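Local coordinates for protein yeast glycogen phosphorylase (Saccharomyces cerevisiae, PDB 1YGP) that belongs to the carbohydrate phosphorylase family of the GT-B clan and holds a pyridoxal-5'-phosphate in a pocket inside the chain, at residues V226-T231 against R278-R283; P527-L532 against K565-V570. All coordinates share one frame; numbering follows the deposited sequence.

Contact 1 (226-231 with 278-283) and contact 2 (527-532 with 565-570) lie on opposite sides of the centre of the chain, with their own centres 47 Å apart and their nearest atoms about 27 Å apart. Contact 1 belongs to one end of the nine-stranded mixed sheet. Contact 2 joins helix 527-536 to helix 562-584, the second of which also packs against helix 842-856. None of the four segments contains a residue of the pyridoxal-5'-phosphate pocket. The pocket's W521 nevertheless sits in helix 518-524, just before the first helix of contact 2, and its K607 follows strand 601-606 of the six-stranded parallel sheet.

Contact 1: residues V226-T231 against R278-R283; sequences VQIPVT and RLWQAR
Around V226 and W280 two strands of the nine-stranded mixed sheet face each other at second-neighbour distance, since strand 255-267 runs between them and is antiparallel to both. Segments 226-231 and 278-283 therefore point broadly the same way, but sheet twist turns their directions 61° apart, and their axes come no closer than 9.1 Å. No hydrogen bond joins the two segments; I228 and V230 are hydrogen-bonded instead through their backbones to A259 and V257 of the middle strand, and L279 to Y262. This is the outer end of the larger sheet of a GT-B protein, with strand 221-232 outermost within the chain.

On the face covered by helix 322-350, V226, I228, R278 and W280 gather into one cluster. The indole of W280 has CG anti to its carbonyl carbon (chi1 -59°), which carries the far end of the six-membered ring over to the outer strand. There V226 CG1 reaches the ring at its edge, 3.9 Å from W280 CZ3, while I228 CG1 approaches obliquely at 3.9 Å from W280 CH2. At the other end of the indole NE1 is hydrogen-bonded to S339 OG of the helix, so the ring spans from helix to edge strand. CG of R278 lies 4.2 Å above one face of the W280 ring, displaced toward the rim. Salt bridges to D263 and D342 fix the buried guanidinium.

Q227 and R283 only come near each other on the other face of the sheet; Q227 NE2 is hydrogen-bonded to N224 O, while R283 makes a salt bridge to E222 and a hydrogen bond to N224 OD1, and also packs on N214 of the second subunit. Back on the helix-covered face, V226 CG1 rests obliquely against the R278 guanidinium, 3.6 Å from R278 NH1.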
ATOM      1  N   VAL A 226      -8.837  -3.312 -14.495  1.00 13.38           N
ATOM      2  CA  VAL A 226      -9.548  -4.575 -14.467  1.00  9.88           C
ATOM      3  C   VAL A 226     -10.161  -4.713 -13.094  1.00  7.44           C
ATOM      4  O   VAL A 226      -9.444  -5.050 -12.154  1.00 13.02           O
ATOM      5  CB  VAL A 226      -8.528  -5.710 -14.767  1.00 13.68           C
ATOM      6  CG1 VAL A 226      -9.155  -7.080 -14.675  1.00 14.73           C
ATOM      7  CG2 VAL A 226      -8.048  -5.573 -16.205  1.00 17.07           C
ATOM      8  N   GLN A 227     -11.448  -4.408 -12.941  1.00  8.61           N
ATOM      9  CA  GLN A 227     -12.194  -4.610 -11.693  1.00  6.57           C
ATOM     10  C   GLN A 227     -13.409  -5.517 -11.882  1.00  7.12           C
ATOM     11  O   GLN A 227     -14.421  -5.056 -12.404  1.00 12.03           O
ATOM     12  CB  GLN A 227     -12.683  -3.298 -11.157  1.00  2.90           C
ATOM     13  CG  GLN A 227     -11.532  -2.455 -10.680  1.00 15.69           C
ATOM     14  CD  GLN A 227     -11.979  -1.111 -10.140  1.00 22.39           C
ATOM     15  OE1 GLN A 227     -13.095  -0.919  -9.653  1.00 28.31           O
ATOM     16  NE2 GLN A 227     -11.127  -0.109 -10.224  1.00 24.55           N
ATOM     17  N   ILE A 228     -13.392  -6.800 -11.527  1.00  7.03           N
ATOM     18  CA  ILE A 228     -14.523  -7.727 -11.698  1.00  9.09           C
ATOM     19  C   ILE A 228     -15.429  -7.636 -10.466  1.00  9.05           C
ATOM     20  O   ILE A 228     -14.860  -7.718  -9.380  1.00 16.02           O
ATOM     21  CB  ILE A 228     -14.052  -9.215 -11.812  1.00 11.66           C
ATOM     22  CG1 ILE A 228     -12.851  -9.467 -12.732  1.00  9.56           C
ATOM     23  CG2 ILE A 228     -15.235  -9.967 -12.357  1.00 10.26           C
ATOM     24  CD1 ILE A 228     -13.066  -9.200 -14.230  1.00 19.31           C
ATOM     25  N   PRO A 229     -16.759  -7.441 -10.469  1.00 10.44           N
ATOM     26  CA  PRO A 229     -17.663  -7.685  -9.320  1.00  9.34           C
ATOM     27  C   PRO A 229     -17.902  -9.167  -9.021  1.00 11.65           C
ATOM     28  O   PRO A 229     -18.005  -9.986  -9.946  1.00 17.12           O
ATOM     29  CB  PRO A 229     -18.947  -6.985  -9.676  1.00  6.02           C
ATOM     30  CG  PRO A 229     -18.485  -5.926 -10.655  1.00  7.76           C
ATOM     31  CD  PRO A 229     -17.463  -6.685 -11.495  1.00  6.58           C
ATOM     32  N   VAL A 230     -18.007  -9.553  -7.751  1.00  8.44           N
ATOM     33  CA  VAL A 230     -18.146 -10.940  -7.328  1.00  4.44           C
ATOM     34  C   VAL A 230     -19.244 -10.880  -6.283  1.00  9.12           C
ATOM     35  O   VAL A 230     -19.255  -9.959  -5.463  1.00 14.39           O
ATOM     36  CB  VAL A 230     -16.801 -11.433  -6.732  1.00  2.07           C
ATOM     37  CG1 VAL A 230     -16.984 -12.757  -6.021  1.00  7.28           C
ATOM     38  CG2 VAL A 230     -15.796 -11.684  -7.841  1.00  2.00           C
ATOM     39  N   THR A 231     -20.132 -11.859  -6.216  1.00 11.65           N
ATOM     40  CA  THR A 231     -21.338 -11.771  -5.400  1.00 12.99           C
ATOM     41  C   THR A 231     -21.465 -12.901  -4.405  1.00 14.50           C
ATOM     42  O   THR A 231     -21.094 -14.043  -4.703  1.00 16.88           O
ATOM     43  CB  THR A 231     -22.517 -11.733  -6.407  1.00 12.12           C
ATOM     44  OG1 THR A 231     -22.503 -10.382  -6.821  1.00 14.17           O
ATOM     45  CG2 THR A 231     -23.885 -12.132  -5.914  1.00 12.45           C
ATOM     46  N   ARG A 278      -1.708 -13.563 -12.945  1.00  5.88           N
ATOM     47  CA  ARG A 278      -2.649 -12.527 -12.602  1.00  8.25           C
ATOM     48  C   ARG A 278      -3.222 -12.902 -11.253  1.00  9.42           C
ATOM     49  O   ARG A 278      -3.801 -13.981 -11.064  1.00 10.70           O
ATOM     50  CB  ARG A 278      -3.747 -12.434 -13.655  1.00  3.72           C
ATOM     51  CG  ARG A 278      -4.763 -11.372 -13.241  1.00  2.00           C
ATOM     52  CD  ARG A 278      -5.634 -10.924 -14.382  1.00  4.26           C
ATOM     53  NE  ARG A 278      -4.914  -9.951 -15.182  1.00  4.93           N
ATOM     54  CZ  ARG A 278      -5.494  -9.172 -16.095  1.00  4.54           C
ATOM     55  NH1 ARG A 278      -6.799  -9.256 -16.345  1.00  9.34           N
ATOM     56  NH2 ARG A 278      -4.764  -8.255 -16.723  1.00  2.00           N
ATOM     57  N   LEU A 279      -3.031 -12.008 -10.295  1.00  6.49           N
ATOM     58  CA  LEU A 279      -3.441 -12.263  -8.932  1.00  5.18           C
ATOM     59  C   LEU A 279      -4.557 -11.264  -8.632  1.00  4.20           C
ATOM     60  O   LEU A 279      -4.574 -10.185  -9.229  1.00  3.80           O
ATOM     61  CB  LEU A 279      -2.224 -12.067  -8.034  1.00  5.49           C
ATOM     62  CG  LEU A 279      -0.926 -12.731  -8.475  1.00  4.54           C
ATOM     63  CD1 LEU A 279       0.216 -11.833  -8.081  1.00  5.40           C
ATOM     64  CD2 LEU A 279      -0.796 -14.113  -7.886  1.00  6.34           C
ATOM     65  N   TRP A 280      -5.505 -11.592  -7.764  1.00  2.00           N
ATOM     66  CA  TRP A 280      -6.606 -10.720  -7.459  1.00  2.00           C
ATOM     67  C   TRP A 280      -6.485 -10.222  -6.039  1.00  2.00           C
ATOM     68  O   TRP A 280      -6.093 -10.976  -5.148  1.00  3.64           O
ATOM     69  CB  TRP A 280      -7.943 -11.458  -7.581  1.00  2.00           C
ATOM     70  CG  TRP A 280      -8.204 -12.047  -8.960  1.00  6.10           C
ATOM     71  CD1 TRP A 280      -8.041 -13.388  -9.242  1.00  2.00           C
ATOM     72  CD2 TRP A 280      -8.539 -11.307 -10.057  1.00  4.66           C
ATOM     73  NE1 TRP A 280      -8.261 -13.490 -10.529  1.00  2.00           N
ATOM     74  CE2 TRP A 280      -8.556 -12.286 -11.061  1.00  3.96           C
ATOM     75  CE3 TRP A 280      -8.813  -9.968 -10.344  1.00  2.00           C
ATOM     76  CZ2 TRP A 280      -8.842 -11.906 -12.375  1.00  5.39           C
ATOM     77  CZ3 TRP A 280      -9.099  -9.604 -11.662  1.00  4.87           C
ATOM     78  CH2 TRP A 280      -9.109 -10.565 -12.672  1.00  2.00           C
ATOM     79  N   GLN A 281      -6.855  -8.968  -5.802  1.00  5.45           N
ATOM     80  CA  GLN A 281      -6.945  -8.355  -4.477  1.00  3.07           C
ATOM     81  C   GLN A 281      -8.417  -8.050  -4.275  1.00  2.29           C
ATOM     82  O   GLN A 281      -9.024  -7.576  -5.248  1.00  3.26           O
ATOM     83  CB  GLN A 281      -6.176  -7.073  -4.460  1.00  7.85           C
ATOM     84  CG  GLN A 281      -6.450  -6.163  -3.277  1.00 16.79           C
ATOM     85  CD  GLN A 281      -5.516  -4.987  -3.334  1.00 21.97           C
ATOM     86  OE1 GLN A 281      -4.495  -5.019  -2.664  1.00 31.77           O
ATOM     87  NE2 GLN A 281      -5.745  -3.944  -4.123  1.00 14.90           N
ATOM     88  N   ALA A 282      -9.014  -8.277  -3.104  1.00  2.00           N
ATOM     89  CA  ALA A 282     -10.427  -7.973  -2.936  1.00  2.00           C
ATOM     90  C   ALA A 282     -10.609  -6.555  -2.469  1.00  2.98           C
ATOM     91  O   ALA A 282      -9.857  -6.134  -1.589  1.00  9.23           O
ATOM     92  CB  ALA A 282     -11.088  -8.818  -1.891  1.00  5.58           C
ATOM     93  N   ARG A 283     -11.541  -5.782  -3.016  1.00  2.89           N
ATOM     94  CA  ARG A 283     -11.777  -4.405  -2.600  1.00  2.70           C
ATOM     95  C   ARG A 283     -13.269  -4.237  -2.336  1.00  5.08           C
ATOM     96  O   ARG A 283     -14.049  -5.033  -2.863  1.00  8.01           O
ATOM     97  CB  ARG A 283     -11.320  -3.448  -3.675  1.00  2.00           C
ATOM     98  CG  ARG A 283      -9.788  -3.372  -3.704  1.00  3.72           C
ATOM     99  CD  ARG A 283      -9.371  -2.241  -4.633  1.00 10.56           C
ATOM    100  NE  ARG A 283      -7.963  -2.265  -5.000  1.00 13.74           N
ATOM    101  CZ  ARG A 283      -7.488  -1.590  -6.064  1.00 15.06           C
ATOM    102  NH1 ARG A 283      -8.286  -0.848  -6.843  1.00 16.17           N
ATOM    103  NH2 ARG A 283      -6.204  -1.700  -6.407  1.00  5.10           N
TER

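Contact 2: residues P527-L532 against K565-V570; sequences PSLAKL and KKWNQV
L529 and W567 leave their helices to one flank of the pair, and with CG anti to the backbone N in each (chi1 174° in the leucine) their ends bend back to meet. L529 CD1 then lies over one face of the indole, 3.8 Å from the centroid of the W567 six-membered ring and 24° off the normal, a CH-pi contact displaced toward the outer rim near CH2 and CZ3. One turn further on, L532 crosses the same indole at about a right angle and sets CD2 3.6 Å from W567 CE3.

The two segments form an antiparallel helix pair, made by successive helices, with N-to-C directions 160° apart and axes 9.9 Å from each other. They draw closest at S528 and V570, whose CA atoms are 6.0 Å apart. V570 meets the facing helix with both branches: CG1 lies against the backbone at S528 C and L529 N, whereas V570 CG2 meets L532 CD2 at 3.8 Å. The second methyl of L532, CD1, turns to the lysine stem, 4.0 Å from K566 CB. On helix 842-856, V850 and L853 pack on W567, and W567 NE1 is hydrogen-bonded to S849 OG.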
ATOM      1  N   PRO A 527      25.326 -22.054  -8.653  1.00 17.46           N
ATOM      2  CA  PRO A 527      26.124 -21.577  -9.775  1.00 15.45           C
ATOM      3  C   PRO A 527      27.452 -22.288  -9.929  1.00 18.81           C
ATOM      4  O   PRO A 527      27.811 -22.680 -11.036  1.00 20.94           O
ATOM      5  CB  PRO A 527      26.292 -20.120  -9.508  1.00 14.59           C
ATOM      6  CG  PRO A 527      26.272 -20.007  -7.994  1.00 11.70           C
ATOM      7  CD  PRO A 527      25.117 -20.954  -7.710  1.00 15.68           C
ATOM      8  N   SER A 528      28.172 -22.511  -8.828  1.00 21.53           N
ATOM      9  CA  SER A 528      29.496 -23.138  -8.794  1.00 23.99           C
ATOM     10  C   SER A 528      29.460 -24.526  -9.425  1.00 21.96           C
ATOM     11  O   SER A 528      30.409 -24.901 -10.109  1.00 23.07           O
ATOM     12  CB  SER A 528      29.971 -23.198  -7.323  1.00 25.93           C
ATOM     13  OG  SER A 528      28.917 -22.797  -6.429  1.00 40.40           O
ATOM     14  N   LEU A 529      28.371 -25.286  -9.244  1.00 20.64           N
ATOM     15  CA  LEU A 529      28.199 -26.548  -9.923  1.00 17.26           C
ATOM     16  C   LEU A 529      27.760 -26.260 -11.349  1.00 18.58           C
ATOM     17  O   LEU A 529      28.265 -26.919 -12.263  1.00 22.52           O
ATOM     18  CB  LEU A 529      27.139 -27.411  -9.240  1.00 16.09           C
ATOM     19  CG  LEU A 529      26.719 -28.736  -9.894  1.00 12.26           C
ATOM     20  CD1 LEU A 529      27.932 -29.618 -10.112  1.00 15.82           C
ATOM     21  CD2 LEU A 529      25.730 -29.448  -9.008  1.00 11.87           C
ATOM     22  N   ALA A 530      26.873 -25.298 -11.618  1.00 18.94           N
ATOM     23  CA  ALA A 530      26.452 -25.011 -12.989  1.00 20.67           C
ATOM     24  C   ALA A 530      27.619 -24.638 -13.899  1.00 23.22           C
ATOM     25  O   ALA A 530      27.632 -24.964 -15.092  1.00 25.23           O
ATOM     26  CB  ALA A 530      25.469 -23.864 -13.020  1.00 16.04           C
ATOM     27  N   LYS A 531      28.639 -23.984 -13.333  1.00 23.81           N
ATOM     28  CA  LYS A 531      29.842 -23.640 -14.061  1.00 23.15           C
ATOM     29  C   LYS A 531      30.617 -24.939 -14.263  1.00 24.64           C
ATOM     30  O   LYS A 531      30.988 -25.202 -15.408  1.00 29.56           O
ATOM     31  CB  LYS A 531      30.719 -22.652 -13.274  1.00 16.90           C
ATOM     32  N   LEU A 532      30.810 -25.810 -13.253  1.00 21.73           N
ATOM     33  CA  LEU A 532      31.567 -27.051 -13.388  1.00 19.66           C
ATOM     34  C   LEU A 532      31.078 -27.894 -14.535  1.00 20.94           C
ATOM     35  O   LEU A 532      31.902 -28.345 -15.329  1.00 21.42           O
ATOM     36  CB  LEU A 532      31.493 -27.921 -12.124  1.00 22.03           C
ATOM     37  CG  LEU A 532      32.252 -29.270 -12.031  1.00 23.56           C
ATOM     38  CD1 LEU A 532      33.720 -29.117 -12.380  1.00 22.26           C
ATOM     39  CD2 LEU A 532      32.187 -29.770 -10.605  1.00 22.53           C
ATOM     40  N   LYS A 565      37.661 -34.357  -7.230  1.00 25.54           N
ATOM     41  CA  LYS A 565      38.171 -33.328  -6.337  1.00 25.85           C
ATOM     42  C   LYS A 565      37.391 -32.043  -6.567  1.00 27.19           C
ATOM     43  O   LYS A 565      36.947 -31.381  -5.619  1.00 28.22           O
ATOM     44  CB  LYS A 565      39.635 -33.037  -6.602  1.00 26.66           C
ATOM     45  N   LYS A 566      37.139 -31.758  -7.845  1.00 27.03           N
ATOM     46  CA  LYS A 566      36.423 -30.578  -8.253  1.00 25.57           C
ATOM     47  C   LYS A 566      34.996 -30.577  -7.717  1.00 28.85           C
ATOM     48  O   LYS A 566      34.526 -29.594  -7.120  1.00 31.54           O
ATOM     49  CB  LYS A 566      36.450 -30.543  -9.755  1.00 25.09           C
ATOM     50  CG  LYS A 566      37.346 -29.458 -10.296  1.00 31.65           C
ATOM     51  CD  LYS A 566      38.802 -29.742 -10.001  1.00 37.07           C
ATOM     52  CE  LYS A 566      39.594 -29.725 -11.294  1.00 44.85           C
ATOM     53  NZ  LYS A 566      39.141 -30.780 -12.181  1.00 52.84           N
ATOM     54  N   TRP A 567      34.349 -31.738  -7.864  1.00 25.74           N
ATOM     55  CA  TRP A 567      32.989 -31.961  -7.432  1.00 21.27           C
ATOM     56  C   TRP A 567      32.919 -31.764  -5.936  1.00 23.38           C
ATOM     57  O   TRP A 567      31.987 -31.130  -5.433  1.00 31.25           O
ATOM     58  CB  TRP A 567      32.548 -33.374  -7.762  1.00 17.74           C
ATOM     59  CG  TRP A 567      31.034 -33.529  -7.849  1.00 21.86           C
ATOM     60  CD1 TRP A 567      30.299 -33.946  -6.771  1.00 22.98           C
ATOM     61  CD2 TRP A 567      30.254 -33.302  -8.962  1.00 15.66           C
ATOM     62  NE1 TRP A 567      29.058 -33.985  -7.199  1.00 21.91           N
ATOM     63  CE2 TRP A 567      28.980 -33.612  -8.484  1.00 12.21           C
ATOM     64  CE3 TRP A 567      30.423 -32.887 -10.285  1.00 10.35           C
ATOM     65  CZ2 TRP A 567      27.867 -33.516  -9.310  1.00  3.58           C
ATOM     66  CZ3 TRP A 567      29.301 -32.789 -11.112  1.00 11.37           C
ATOM     67  CH2 TRP A 567      28.033 -33.105 -10.625  1.00  3.30           C
ATOM     68  N   ASN A 568      33.909 -32.238  -5.187  1.00 21.32           N
ATOM     69  CA  ASN A 568      33.821 -32.099  -3.759  1.00 22.27           C
ATOM     70  C   ASN A 568      34.001 -30.653  -3.335  1.00 26.01           C
ATOM     71  O   ASN A 568      33.244 -30.157  -2.492  1.00 29.26           O
ATOM     72  CB  ASN A 568      34.852 -32.964  -3.090  1.00 19.61           C
ATOM     73  CG  ASN A 568      34.554 -33.076  -1.603  1.00 22.65           C
ATOM     74  OD1 ASN A 568      35.438 -32.942  -0.775  1.00 28.62           O
ATOM     75  ND2 ASN A 568      33.345 -33.326  -1.125  1.00 28.11           N
ATOM     76  N   GLN A 569      34.918 -29.929  -3.974  1.00 29.04           N
ATOM     77  CA  GLN A 569      35.192 -28.535  -3.650  1.00 28.24           C
ATOM     78  C   GLN A 569      33.961 -27.652  -3.759  1.00 25.49           C
ATOM     79  O   GLN A 569      33.705 -26.825  -2.870  1.00 23.25           O
ATOM     80  CB  GLN A 569      36.266 -28.003  -4.574  1.00 34.91           C
ATOM     81  CG  GLN A 569      36.656 -26.567  -4.314  1.00 42.67           C
ATOM     82  CD  GLN A 569      37.250 -26.409  -2.935  1.00 50.34           C
ATOM     83  OE1 GLN A 569      36.607 -26.023  -1.963  1.00 53.64           O
ATOM     84  NE2 GLN A 569      38.530 -26.716  -2.809  1.00 58.36           N
ATOM     85  N   VAL A 570      33.180 -27.869  -4.825  1.00 20.27           N
ATOM     86  CA  VAL A 570      31.933 -27.128  -5.037  1.00 16.30           C
ATOM     87  C   VAL A 570      31.082 -27.301  -3.756  1.00 17.21           C
ATOM     88  O   VAL A 570      30.758 -26.363  -3.018  1.00 15.54           O
ATOM     89  CB  VAL A 570      31.214 -27.711  -6.305  1.00 12.19           C
ATOM     90  CG1 VAL A 570      29.946 -26.948  -6.572  1.00  9.83           C
ATOM     91  CG2 VAL A 570      32.068 -27.572  -7.554  1.00  7.76           C
TER